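KLLA0E08119p (Kluyveromyces lactis, PDB 3VA7) probably carboxylates urea with ATP, bicarbonate and biotin, the first step of urea degradation, as the urea carboxylase part of a larger enzyme. Local coordinates at residues S724-F738 and C748-V762. Residues are numbered along the deposited sequence; the frame is centred on the assembly and turned at random.
Sequences SNAHDYVYSLGAINF and CDGPSLGGFVCQAVV. With BTI (5-(hexahydro-2-oxo-1H-thieno[3,4-D]imidazol-6-yl)pentanal), chain B.
Y729 holds CG between its backbone N and carbonyl carbon (chi1 66°), which carries its hydroxyl to F756 and C758; Y731, with CG beside its own N (chi1 -68°), turns its ring between G754 and C758. The Y729 OH donates to F756 O at 2.5 Å, in the carbonyl plane and on a lone pair. A phenylalanine in place of Y729 would probably leave that buried carbonyl without this donor. On Y731, the C758 SG sits over one ring face, 4.0 Å from the centroid and offset toward the rim, a sulfur-aromatic contact; G754 N lies over the opposite face. G754 has no side chain, and its CA lies 3.3 Å from Y731 CZ, leaving the ring against bare backbone. Two antiparallel pairings flank this centre: in the short 725-730/753-754 sheet G754 N donates to Y729 O at 3.0 Å, nearly straight (174°), and in the larger sheet F738 N donates to V757 O at 3.0 Å. Beta bulges shift the register between N725 and Y729 and between A735 and N737. The biotin group is held here by a hydrogen bond from its N2 to N737 OD1 (3.0 Å), with P751 CG against S1 at 3.6 Å. In the carboxyltransferase domain, strand 735-739 lies between 756-762 and 742-746; strand 662-669 flanks 756-762, and helix 680-688 packs on F738 and Q759.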
# COMPACT_ATOMS: atom_id res chain seq x y z
N SER A 724 3.78 -32.02 12.24
CA SER A 724 2.76 -31.22 11.49
C SER A 724 3.30 -30.59 10.22
O SER A 724 2.52 -30.02 9.42
CB SER A 724 2.22 -30.05 12.31
OG SER A 724 3.19 -29.02 12.39
N ASN A 725 4.63 -30.60 10.07
CA ASN A 725 5.31 -30.00 8.93
C ASN A 725 5.05 -30.82 7.66
O ASN A 725 5.12 -32.05 7.69
CB ASN A 725 6.83 -29.94 9.20
CG ASN A 725 7.21 -28.94 10.29
OD1 ASN A 725 6.39 -28.50 11.12
ND2 ASN A 725 8.48 -28.57 10.30
N ALA A 726 4.82 -30.13 6.55
CA ALA A 726 4.30 -30.72 5.33
C ALA A 726 5.01 -30.08 4.19
O ALA A 726 5.39 -28.90 4.28
CB ALA A 726 2.79 -30.43 5.22
N HIS A 727 5.21 -30.84 3.11
CA HIS A 727 5.72 -30.22 1.90
C HIS A 727 4.72 -29.12 1.50
O HIS A 727 3.54 -29.36 1.25
CB HIS A 727 5.95 -31.25 0.80
CG HIS A 727 7.09 -32.18 1.08
ND1 HIS A 727 8.39 -31.91 0.69
CD2 HIS A 727 7.12 -33.38 1.72
CE1 HIS A 727 9.16 -32.92 1.05
NE2 HIS A 727 8.42 -33.82 1.68
N ASP A 728 5.21 -27.90 1.49
CA ASP A 728 4.36 -26.72 1.32
C ASP A 728 3.39 -26.89 0.16
O ASP A 728 3.78 -27.39 -0.93
CB ASP A 728 5.23 -25.44 1.22
CG ASP A 728 6.19 -25.29 2.42
OD1 ASP A 728 6.31 -24.15 2.94
OD2 ASP A 728 6.80 -26.31 2.88
N TYR A 729 2.11 -26.54 0.43
CA TYR A 729 0.95 -26.78 -0.44
C TYR A 729 0.05 -25.63 -0.09
O TYR A 729 0.27 -24.99 0.94
CB TYR A 729 0.25 -28.15 -0.14
CG TYR A 729 -0.37 -28.18 1.24
CD1 TYR A 729 0.37 -28.56 2.32
CD2 TYR A 729 -1.67 -27.76 1.44
CE1 TYR A 729 -0.17 -28.57 3.61
CE2 TYR A 729 -2.24 -27.77 2.69
CZ TYR A 729 -1.48 -28.15 3.80
OH TYR A 729 -2.03 -28.12 5.08
N VAL A 730 -0.96 -25.37 -0.91
CA VAL A 730 -1.76 -24.14 -0.77
C VAL A 730 -2.97 -24.43 0.05
O VAL A 730 -3.58 -25.51 -0.05
CB VAL A 730 -2.14 -23.52 -2.09
CG1 VAL A 730 -2.83 -22.18 -1.87
CG2 VAL A 730 -0.86 -23.34 -2.97
N TYR A 731 -3.28 -23.52 0.94
CA TYR A 731 -4.26 -23.81 1.95
C TYR A 731 -5.59 -23.30 1.45
O TYR A 731 -5.67 -22.44 0.56
CB TYR A 731 -3.99 -22.99 3.20
CG TYR A 731 -2.77 -23.32 3.98
CD1 TYR A 731 -2.17 -24.57 3.91
CD2 TYR A 731 -2.23 -22.37 4.85
CE1 TYR A 731 -1.00 -24.86 4.70
CE2 TYR A 731 -1.11 -22.64 5.62
CZ TYR A 731 -0.50 -23.87 5.57
OH TYR A 731 0.61 -24.10 6.39
N SER A 732 -6.64 -23.74 2.13
CA SER A 732 -7.98 -23.23 1.84
C SER A 732 -8.39 -22.13 2.78
O SER A 732 -8.16 -22.22 3.98
CB SER A 732 -8.97 -24.39 1.98
OG SER A 732 -8.75 -25.35 0.97
N LEU A 733 -9.02 -21.08 2.25
CA LEU A 733 -9.75 -20.17 3.11
C LEU A 733 -10.59 -20.98 4.11
O LEU A 733 -11.39 -21.90 3.74
CB LEU A 733 -10.64 -19.31 2.27
CG LEU A 733 -10.24 -17.87 2.02
CD1 LEU A 733 -8.97 -17.39 2.79
CD2 LEU A 733 -10.15 -17.60 0.49
N GLY A 734 -10.36 -20.69 5.39
CA GLY A 734 -11.12 -21.29 6.44
C GLY A 734 -10.40 -22.49 7.02
O GLY A 734 -10.88 -23.08 7.99
N ALA A 735 -9.26 -22.86 6.45
CA ALA A 735 -8.58 -24.09 6.89
C ALA A 735 -8.14 -23.97 8.35
O ALA A 735 -7.86 -22.85 8.88
CB ALA A 735 -7.37 -24.39 6.01
N ILE A 736 -8.07 -25.11 9.01
CA ILE A 736 -7.65 -25.07 10.41
C ILE A 736 -6.24 -25.64 10.39
O ILE A 736 -6.04 -26.83 10.28
CB ILE A 736 -8.68 -25.78 11.32
CG1 ILE A 736 -10.01 -25.03 11.24
CG2 ILE A 736 -8.30 -25.75 12.74
CD1 ILE A 736 -11.18 -25.88 11.72
N ASN A 737 -5.28 -24.73 10.46
CA ASN A 737 -3.86 -25.02 10.18
C ASN A 737 -3.15 -25.25 11.49
O ASN A 737 -3.23 -24.41 12.41
CB ASN A 737 -3.28 -23.76 9.50
CG ASN A 737 -1.85 -23.93 8.99
OD1 ASN A 737 -1.07 -23.02 9.14
ND2 ASN A 737 -1.54 -25.04 8.34
N PHE A 738 -2.46 -26.38 11.57
CA PHE A 738 -1.71 -26.76 12.74
C PHE A 738 -0.24 -26.28 12.65
O PHE A 738 0.66 -27.00 12.16
CB PHE A 738 -1.82 -28.29 12.98
CG PHE A 738 -3.00 -28.69 13.85
CD1 PHE A 738 -4.25 -28.93 13.29
CD2 PHE A 738 -2.86 -28.79 15.23
CE1 PHE A 738 -5.34 -29.24 14.11
CE2 PHE A 738 -3.95 -29.10 16.04
CZ PHE A 738 -5.18 -29.33 15.48
N CYS A 748 -9.68 -14.15 5.97
CA CYS A 748 -9.55 -13.41 4.69
C CYS A 748 -8.28 -12.60 4.43
O CYS A 748 -8.03 -12.24 3.29
CB CYS A 748 -10.79 -12.56 4.42
SG CYS A 748 -10.99 -11.26 5.67
N ASP A 749 -7.51 -12.25 5.45
CA ASP A 749 -6.16 -11.66 5.22
C ASP A 749 -5.06 -12.70 5.38
O ASP A 749 -3.93 -12.35 5.71
CB ASP A 749 -5.86 -10.51 6.14
CG ASP A 749 -6.49 -9.22 5.66
OD1 ASP A 749 -7.01 -9.18 4.50
OD2 ASP A 749 -6.48 -8.25 6.49
N GLY A 750 -5.40 -13.96 5.15
CA GLY A 750 -4.57 -15.06 5.64
C GLY A 750 -3.59 -15.67 4.65
O GLY A 750 -3.62 -15.32 3.45
N PRO A 751 -2.69 -16.54 5.14
CA PRO A 751 -1.68 -17.13 4.27
C PRO A 751 -2.28 -18.22 3.31
O PRO A 751 -3.28 -18.86 3.60
CB PRO A 751 -0.72 -17.79 5.26
CG PRO A 751 -1.65 -18.28 6.36
CD PRO A 751 -2.70 -17.17 6.47
N SER A 752 -1.52 -18.51 2.29
CA SER A 752 -1.96 -19.23 1.13
C SER A 752 -1.04 -20.45 1.00
O SER A 752 -1.42 -21.54 1.46
CB SER A 752 -1.95 -18.24 -0.03
OG SER A 752 -0.95 -18.51 -0.95
N LEU A 753 0.18 -20.30 0.47
CA LEU A 753 1.11 -21.46 0.38
C LEU A 753 1.83 -21.63 1.71
O LEU A 753 2.59 -20.73 2.09
CB LEU A 753 2.19 -21.14 -0.64
CG LEU A 753 2.76 -22.22 -1.57
CD1 LEU A 753 4.11 -21.78 -2.18
CD2 LEU A 753 2.76 -23.66 -1.12
N GLY A 754 1.66 -22.75 2.40
CA GLY A 754 2.13 -22.84 3.78
C GLY A 754 2.68 -24.22 4.05
O GLY A 754 2.47 -25.10 3.23
N GLY A 755 3.36 -24.40 5.19
CA GLY A 755 4.24 -25.55 5.40
C GLY A 755 3.74 -26.55 6.45
O GLY A 755 4.53 -27.42 6.88
N PHE A 756 2.46 -26.45 6.86
CA PHE A 756 1.87 -27.35 7.88
C PHE A 756 0.56 -28.01 7.45
O PHE A 756 -0.16 -27.48 6.62
CB PHE A 756 1.50 -26.61 9.17
CG PHE A 756 2.59 -25.73 9.73
CD1 PHE A 756 2.63 -24.36 9.41
CD2 PHE A 756 3.55 -26.25 10.61
CE1 PHE A 756 3.63 -23.53 9.94
CE2 PHE A 756 4.55 -25.42 11.14
CZ PHE A 756 4.58 -24.05 10.82
N VAL A 757 0.19 -29.13 8.09
CA VAL A 757 -1.06 -29.82 7.76
C VAL A 757 -2.26 -29.01 8.26
O VAL A 757 -2.15 -28.28 9.24
CB VAL A 757 -1.08 -31.22 8.34
CG1 VAL A 757 -0.01 -32.08 7.70
CG2 VAL A 757 -0.85 -31.20 9.82
N CYS A 758 -3.39 -29.12 7.56
CA CYS A 758 -4.68 -28.50 7.93
C CYS A 758 -5.66 -29.64 8.21
O CYS A 758 -5.76 -30.61 7.42
CB CYS A 758 -5.22 -27.67 6.78
SG CYS A 758 -4.33 -26.12 6.43
N GLN A 759 -6.43 -29.53 9.28
CA GLN A 759 -7.24 -30.64 9.73
C GLN A 759 -8.57 -30.64 9.01
O GLN A 759 -9.01 -31.67 8.50
CB GLN A 759 -7.36 -30.59 11.27
CG GLN A 759 -8.57 -31.25 11.88
CD GLN A 759 -8.54 -32.77 11.86
OE1 GLN A 759 -7.50 -33.39 12.07
NE2 GLN A 759 -9.68 -33.37 11.63
N ALA A 760 -9.21 -29.48 8.96
CA ALA A 760 -10.59 -29.32 8.49
C ALA A 760 -10.65 -27.89 7.95
O ALA A 760 -9.68 -27.15 8.16
CB ALA A 760 -11.57 -29.50 9.63
N VAL A 761 -11.76 -27.52 7.29
CA VAL A 761 -11.95 -26.17 6.77
C VAL A 761 -13.38 -25.66 7.02
O VAL A 761 -14.37 -26.26 6.57
CB VAL A 761 -11.70 -26.10 5.24
CG1 VAL A 761 -11.87 -24.66 4.76
CG2 VAL A 761 -10.30 -26.72 4.83
N VAL A 762 -13.47 -24.53 7.72
CA VAL A 762 -14.69 -23.88 8.01
C VAL A 762 -15.42 -23.68 6.68
O VAL A 762 -14.77 -23.32 5.63
CB VAL A 762 -14.41 -22.53 8.70
CG1 VAL A 762 -15.70 -21.74 8.86
CG2 VAL A 762 -13.71 -22.76 10.06
C11 BTI B . -1.87 -15.51 13.04
O11 BTI B . -0.76 -15.65 13.63
C10 BTI B . -2.30 -16.27 11.75
C9 BTI B . -1.15 -17.14 11.23
C8 BTI B . -1.52 -18.17 10.17
C7 BTI B . -0.53 -19.34 10.03
C2 BTI B . 0.93 -18.94 9.90
S1 BTI B . 1.24 -17.91 8.50
C6 BTI B . 2.94 -18.35 8.39
C5 BTI B . 3.11 -19.72 9.01
N3 BTI B . 3.13 -20.58 7.85
C3 BTI B . 2.05 -21.30 7.77
O3 BTI B . 1.84 -22.21 6.83
N2 BTI B . 1.22 -21.06 8.76
C4 BTI B . 1.83 -20.16 9.73
O HOH W 1 -13.98 -22.24 3.02